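Local atomic coordinates of SCO1 protein homolog (Bacillus subtilis, PDB entry 1XZO), a protein that is needed to insert copper into the active site of cytochrome c oxidase and may act in copper homeostasis or redox signalling. Residues M56-L59 with Q60-L63; S76-P79 with E80-K83. All coordinates share one frame; numbering follows the deposited sequence.

Contact 1. Residues M56-L59 with Q60-L63; sequences MTDL and QKKL. With CA (calcium ion), chain I.
Gln60 N reaches back to Met56 O at 2.9 Å, a routine i to i+4 bond in helix 52-65, which joins strand 36-41 to strand 71-76 in a beta-alpha-beta unit of the thioredoxin-like fold. The Gln60 side chain runs out extended, CG anti to the backbone N (chi1 175°), and carries its amide to the neighbouring loop, where NE2 pairs with Asn100 and OE1 with Ser97 N. A water donates to Gln60 OE1 at 2.6 Å and gives its other proton to Thr57 O. That carbonyl is gripped twice, because Lys61 N also bonds to Thr57 O, at 3.1 Å. Lys61 then lies alongside Asp58, both side chains heading the same way. A bend at chi3 (95°) sets Lys61 CE against Asp58 OD1 at 3.8 Å and leaves Lys61 NZ 4.2 Å from that oxygen, an attraction between opposite charges but too long for a salt bridge. Asp58 OD2 faces a modelled calcium ion with two waters; the oxygen-metal distance is implausibly short, so this site is doubtful. One residue on, Lys62 N bonds to Asp58 O, and Lys62 CG packs against the same oxygen at 3.2 Å before the chain leads away to a cation-pi contact with Tyr160. Leu63 turns to the buried side with Leu59, where Ile163, Ile164 and Val167 of helix 160-170 cover the pair. Leu63 N bonds to Leu59 O at 2.9 Å, while Leu63 CD1 lies 4.1 Å from Leu59 CG, the two isobutyl groups side by side.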
ATOM      1  N   MET A  56       2.147  -5.730  -6.868  1.00 19.13           N
ATOM      2  CA  MET A  56       0.960  -5.691  -6.060  1.00 18.05           C
ATOM      3  C   MET A  56      -0.191  -6.181  -6.877  1.00 17.66           C
ATOM      4  O   MET A  56      -1.064  -6.772  -6.332  1.00 19.94           O
ATOM      5  CB  MET A  56       0.656  -4.265  -5.423  1.00 17.00           C
ATOM      6  CG  MET A  56      -0.366  -4.462  -4.297  1.00 19.78           C
ATOM      7  SD  MET A  56      -0.049  -5.129  -2.839  1.00 17.55           S
ATOM      8  CE  MET A  56      -0.886  -5.856  -2.373  1.00 21.24           C
ATOM      9  N   THR A  57      -0.136  -5.954  -8.171  1.00 20.54           N
ATOM     10  CA  THR A  57      -1.204  -6.408  -9.089  1.00 23.85           C
ATOM     11  C   THR A  57      -1.246  -7.974  -9.105  1.00 23.46           C
ATOM     12  O   THR A  57      -2.300  -8.600  -8.968  1.00 22.26           O
ATOM     13  CB  THR A  57      -0.977  -5.822 -10.438  1.00 24.30           C
ATOM     14  OG1 THR A  57      -1.285  -4.422 -10.417  1.00 22.77           O
ATOM     15  CG2 THR A  57      -2.014  -6.392 -11.463  1.00 27.10           C
ATOM     16  N   ASP A  58      -0.042  -8.563  -9.125  1.00 24.47           N
ATOM     17  CA  ASP A  58       0.043 -10.014  -9.220  1.00 25.85           C
ATOM     18  C   ASP A  58      -0.347 -10.505  -7.792  1.00 24.16           C
ATOM     19  O   ASP A  58      -1.132 -11.400  -7.622  1.00 24.59           O
ATOM     20  CB  ASP A  58       1.423 -10.454 -10.007  1.00 27.51           C
ATOM     21  CG  ASP A  58       1.269 -10.411 -11.678  1.00 31.85           C
ATOM     22  OD1 ASP A  58       0.072 -10.582 -11.965  1.00 43.25           O
ATOM     23  OD2 ASP A  58       2.071 -10.256 -12.815  1.00 24.50           O
ATOM     24  N   LEU A  59      -0.010  -9.799  -6.705  1.00 25.08           N
ATOM     25  CA  LEU A  59      -0.494 -10.188  -5.383  1.00 23.57           C
ATOM     26  C   LEU A  59      -2.024 -10.193  -5.211  1.00 24.70           C
ATOM     27  O   LEU A  59      -2.609 -11.111  -4.605  1.00 23.70           O
ATOM     28  CB  LEU A  59       0.207  -9.269  -4.368  1.00 25.88           C
ATOM     29  CG  LEU A  59       0.290  -9.616  -2.918  1.00 27.33           C
ATOM     30  CD1 LEU A  59       0.487 -11.117  -2.605  1.00 33.44           C
ATOM     31  CD2 LEU A  59       1.430  -8.734  -2.330  1.00 30.00           C
ATOM     32  N   GLN A  60      -2.624  -9.143  -5.719  1.00 25.56           N
ATOM     33  CA  GLN A  60      -4.055  -8.943  -5.726  1.00 24.10           C
ATOM     34  C   GLN A  60      -4.719 -10.196  -6.399  1.00 25.50           C
ATOM     35  O   GLN A  60      -5.616 -10.746  -5.877  1.00 25.08           O
ATOM     36  CB  GLN A  60      -4.433  -7.700  -6.505  1.00 25.07           C
ATOM     37  CG  GLN A  60      -5.980  -7.639  -6.567  1.00 22.31           C
ATOM     38  CD  GLN A  60      -6.505  -6.404  -7.224  1.00 20.28           C
ATOM     39  OE1 GLN A  60      -6.115  -6.054  -8.387  1.00 21.87           O
ATOM     40  NE2 GLN A  60      -7.296  -5.598  -6.393  1.00 22.24           N
ATOM     41  N   LYS A  61      -4.186 -10.586  -7.532  1.00 26.62           N
ATOM     42  CA  LYS A  61      -4.664 -11.742  -8.304  1.00 27.83           C
ATOM     43  C   LYS A  61      -4.562 -13.054  -7.552  1.00 26.58           C
ATOM     44  O   LYS A  61      -5.532 -13.876  -7.511  1.00 29.69           O
ATOM     45  CB  LYS A  61      -3.902 -11.758  -9.636  1.00 27.50           C
ATOM     46  CG  LYS A  61      -4.289 -12.910 -10.578  1.00 32.60           C
ATOM     47  CD  LYS A  61      -3.742 -12.768 -11.945  1.00 35.45           C
ATOM     48  CE  LYS A  61      -2.398 -13.528 -12.161  1.00 40.52           C
ATOM     49  NZ  LYS A  61      -2.025 -13.840 -13.627  1.00 43.20           N
ATOM     50  N   LYS A  62      -3.435 -13.254  -6.880  1.00 26.79           N
ATOM     51  CA  LYS A  62      -3.193 -14.464  -6.123  1.00 26.50           C
ATOM     52  C   LYS A  62      -4.156 -14.514  -4.937  1.00 27.16           C
ATOM     53  O   LYS A  62      -4.688 -15.554  -4.564  1.00 27.43           O
ATOM     54  CB  LYS A  62      -1.694 -14.608  -5.722  1.00 26.32           C
ATOM     55  CG  LYS A  62      -0.682 -14.419  -6.836  1.00 24.52           C
ATOM     56  CD  LYS A  62       0.721 -14.530  -6.376  1.00 26.43           C
ATOM     57  CE  LYS A  62       1.686 -14.565  -7.535  1.00 29.37           C
ATOM     58  NZ  LYS A  62       1.539 -15.866  -8.209  1.00 27.98           N
ATOM     59  N   LEU A  63      -4.352 -13.390  -4.243  1.00 27.42           N
ATOM     60  CA  LEU A  63      -5.299 -13.351  -3.110  1.00 28.41           C
ATOM     61  C   LEU A  63      -6.752 -13.547  -3.584  1.00 28.96           C
ATOM     62  O   LEU A  63      -7.530 -14.187  -2.894  1.00 29.74           O
ATOM     63  CB  LEU A  63      -5.147 -12.033  -2.295  1.00 28.48           C
ATOM     64  CG  LEU A  63      -3.857 -11.880  -1.490  1.00 28.28           C
ATOM     65  CD1 LEU A  63      -3.483 -10.323  -1.386  1.00 30.47           C
ATOM     66  CD2 LEU A  63      -3.891 -12.541  -0.164  1.00 30.29           C
TER
HETATM   67 CA    CA I1009       3.074  -9.291 -13.601  1.00 32.99          CA
HETATM   68  O   HOH W   1      -5.026  -7.854  -9.861  1.00 28.46           O
HETATM   69  O   HOH W   2       5.236  -8.093 -12.303  1.00 38.00           O
HETATM   70  O   HOH W   3       1.740  -7.585 -12.868  1.00 30.85           O

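Contact 2. Residues S76-P79 with E80-K83; sequences SVDP and ENDK. With CA (calcium ion), chain L.
The loop that leads from strand 71-76 into helix 84-91 opens with an ST turn, in which Ser76 OG accepts from Asp78 N at 3.1 Å. Chi1 near 180° (178°) swings Ser76 OG toward Asp82, and Ser76 OG donates to Asp82 OD2 at 2.9 Å, meeting it on the anti side, 23° out of the carboxylate plane. The other oxygen, Asp82 OD1, bonds to Thr43 OG1, so both ends of this buried carboxylate are held. Its backbone is tied down too: Asp82 N bonds to Asp78 O at 2.9 Å, with a weak second bond to that carbonyl from Asn81 N, and Asp82 itself is the centre of an inverse gamma turn closed by Lys83 N and Asn81 O. Lys83, the N-cap residue of the next helix, folds back at chi2 (-44°) and brings Lys83 NZ to Pro79 O at 3.1 Å. The Asp78 carboxylate chelates a calcium ion through OD1 at 2.4 Å and OD2 at 2.1 Å, two waters being further ligands. Another water donates to Asp78 OD1 and accepts from Glu80 N, bridging the turn. The two carboxylates come near each other, Asp78 OD2 4.6 Å from Asp82 OD1. Calcium on one and hydroxyl groups on the other probably make it easier for both to stay ionised in so compact a loop.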
ATOM      1  N   SER A  76       0.016   7.691  -2.341  1.00 15.78           N
ATOM      2  CA  SER A  76       0.812   8.552  -3.198  1.00 16.43           C
ATOM      3  C   SER A  76       1.906   9.266  -2.394  1.00 20.51           C
ATOM      4  O   SER A  76       1.600   9.825  -1.336  1.00 20.56           O
ATOM      5  CB  SER A  76       0.005   9.689  -3.816  1.00 17.27           C
ATOM      6  OG  SER A  76       0.887  10.494  -4.593  1.00 21.22           O
ATOM      7  N   VAL A  77       3.119   9.329  -2.922  1.00 20.54           N
ATOM      8  CA  VAL A  77       4.220  10.069  -2.310  1.00 21.14           C
ATOM      9  C   VAL A  77       4.532  11.327  -3.125  1.00 20.76           C
ATOM     10  O   VAL A  77       5.488  12.012  -2.856  1.00 23.27           O
ATOM     11  CB  VAL A  77       5.471   9.229  -1.990  1.00 21.58           C
ATOM     12  CG1 VAL A  77       5.043   8.106  -1.068  1.00 23.97           C
ATOM     13  CG2 VAL A  77       6.119   8.689  -3.316  1.00 22.39           C
ATOM     14  N   ASP A  78       3.707  11.682  -4.125  1.00 20.97           N
ATOM     15  CA  ASP A  78       3.822  12.938  -4.762  1.00 21.38           C
ATOM     16  C   ASP A  78       2.433  13.554  -4.932  1.00 21.26           C
ATOM     17  O   ASP A  78       1.899  13.646  -6.016  1.00 20.14           O
ATOM     18  CB  ASP A  78       4.488  12.685  -6.127  1.00 22.32           C
ATOM     19  CG  ASP A  78       4.837  13.904  -6.850  1.00 24.30           C
ATOM     20  OD1 ASP A  78       4.975  15.032  -6.354  1.00 27.97           O
ATOM     21  OD2 ASP A  78       5.070  13.822  -8.091  1.00 28.17           O
ATOM     22  N   PRO A  79       1.780  13.843  -3.786  1.00 23.61           N
ATOM     23  CA  PRO A  79       0.370  14.300  -3.804  1.00 24.76           C
ATOM     24  C   PRO A  79       0.069  15.574  -4.503  1.00 27.71           C
ATOM     25  O   PRO A  79      -1.095  15.736  -4.871  1.00 30.83           O
ATOM     26  CB  PRO A  79       0.005  14.344  -2.315  1.00 24.25           C
ATOM     27  CG  PRO A  79       1.372  14.608  -1.642  1.00 25.07           C
ATOM     28  CD  PRO A  79       2.269  13.633  -2.405  1.00 22.79           C
ATOM     29  N   GLU A  80       1.046  16.415  -4.772  1.00 28.47           N
ATOM     30  CA  GLU A  80       0.850  17.631  -5.527  1.00 31.17           C
ATOM     31  C   GLU A  80       0.523  17.345  -7.005  1.00 32.34           C
ATOM     32  O   GLU A  80      -0.318  18.025  -7.604  1.00 33.03           O
ATOM     33  CB  GLU A  80       2.077  18.516  -5.401  1.00 32.46           C
ATOM     34  CG  GLU A  80       2.051  19.807  -6.205  1.00 37.93           C
ATOM     35  CD  GLU A  80       3.323  20.621  -6.077  1.00 46.37           C
ATOM     36  OE1 GLU A  80       3.461  21.616  -6.818  1.00 52.85           O
ATOM     37  OE2 GLU A  80       4.175  20.295  -5.217  1.00 52.00           O
ATOM     38  N   ASN A  81       1.187  16.325  -7.573  1.00 31.15           N
ATOM     39  CA  ASN A  81       0.909  15.875  -8.946  1.00 32.06           C
ATOM     40  C   ASN A  81      -0.191  14.814  -9.008  1.00 29.81           C
ATOM     41  O   ASN A  81      -1.045  14.807  -9.925  1.00 29.90           O
ATOM     42  CB  ASN A  81       2.213  15.341  -9.561  1.00 33.26           C
ATOM     43  CG  ASN A  81       1.989  14.569 -10.863  1.00 39.13           C
ATOM     44  OD1 ASN A  81       1.914  13.319 -10.866  1.00 46.62           O
ATOM     45  ND2 ASN A  81       1.884  15.292 -11.962  1.00 41.87           N
ATOM     46  N   ASP A  82      -0.184  13.894  -8.054  1.00 27.05           N
ATOM     47  CA  ASP A  82      -1.124  12.813  -8.015  1.00 22.79           C
ATOM     48  C   ASP A  82      -2.527  13.087  -7.451  1.00 23.16           C
ATOM     49  O   ASP A  82      -2.894  12.522  -6.440  1.00 24.83           O
ATOM     50  CB  ASP A  82      -0.523  11.618  -7.290  1.00 23.31           C
ATOM     51  CG  ASP A  82       0.798  11.123  -7.940  1.00 25.25           C
ATOM     52  OD1 ASP A  82       1.147  11.589  -9.055  1.00 28.54           O
ATOM     53  OD2 ASP A  82       1.572  10.338  -7.357  1.00 25.31           O
ATOM     54  N   LYS A  83      -3.365  13.746  -8.222  1.00 24.41           N
ATOM     55  CA  LYS A  83      -4.767  13.951  -7.920  1.00 25.75           C
ATOM     56  C   LYS A  83      -5.555  12.709  -8.340  1.00 25.82           C
ATOM     57  O   LYS A  83      -4.971  11.799  -9.015  1.00 25.15           O
ATOM     58  CB  LYS A  83      -5.251  15.223  -8.622  1.00 28.61           C
ATOM     59  CG  LYS A  83      -4.395  16.457  -8.407  1.00 30.36           C
ATOM     60  CD  LYS A  83      -3.981  16.605  -6.951  1.00 37.44           C
ATOM     61  CE  LYS A  83      -3.754  18.098  -6.577  1.00 40.55           C
ATOM     62  NZ  LYS A  83      -2.894  18.261  -5.358  1.00 43.02           N
TER
HETATM   63 CA    CA L1014       5.907  15.727  -8.505  1.00 34.62          CA
HETATM   64  O   HOH W   4       4.113  16.310  -4.073  1.00 23.74           O
HETATM   65  O   HOH W   5       4.041  11.583  -9.453  1.00 27.43           O
HETATM   66  O   HOH W   6       8.376  15.702  -7.890  1.00 41.73           O
HETATM   67  O   HOH W   7       4.636  17.759  -8.044  1.00 36.06           O

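Both contacts are local, and they come in series on the chain with strand 71-76 linking them: helix 52-65 of contact 1 leads into that strand, and contact 2 starts at its end. Their centres are about 24 Å apart and they do not touch. Contact 1 is regular helix, mostly buried, with leucines facing helix 160-170. Contact 2 is irregular and partly buried, held by a few backbone turn bonds together with Ser76, Asp82 and Lys83 side chains. Its Asn81 side chain lies about 9 Å from that of Cys45, probably a copper ligand as in relatives; each contact has a side chain about 11 Å from that of Cys49. Contact 2 has a bidentate aspartate, whereas the single oxygen-metal distance in contact 1 is too short to trust.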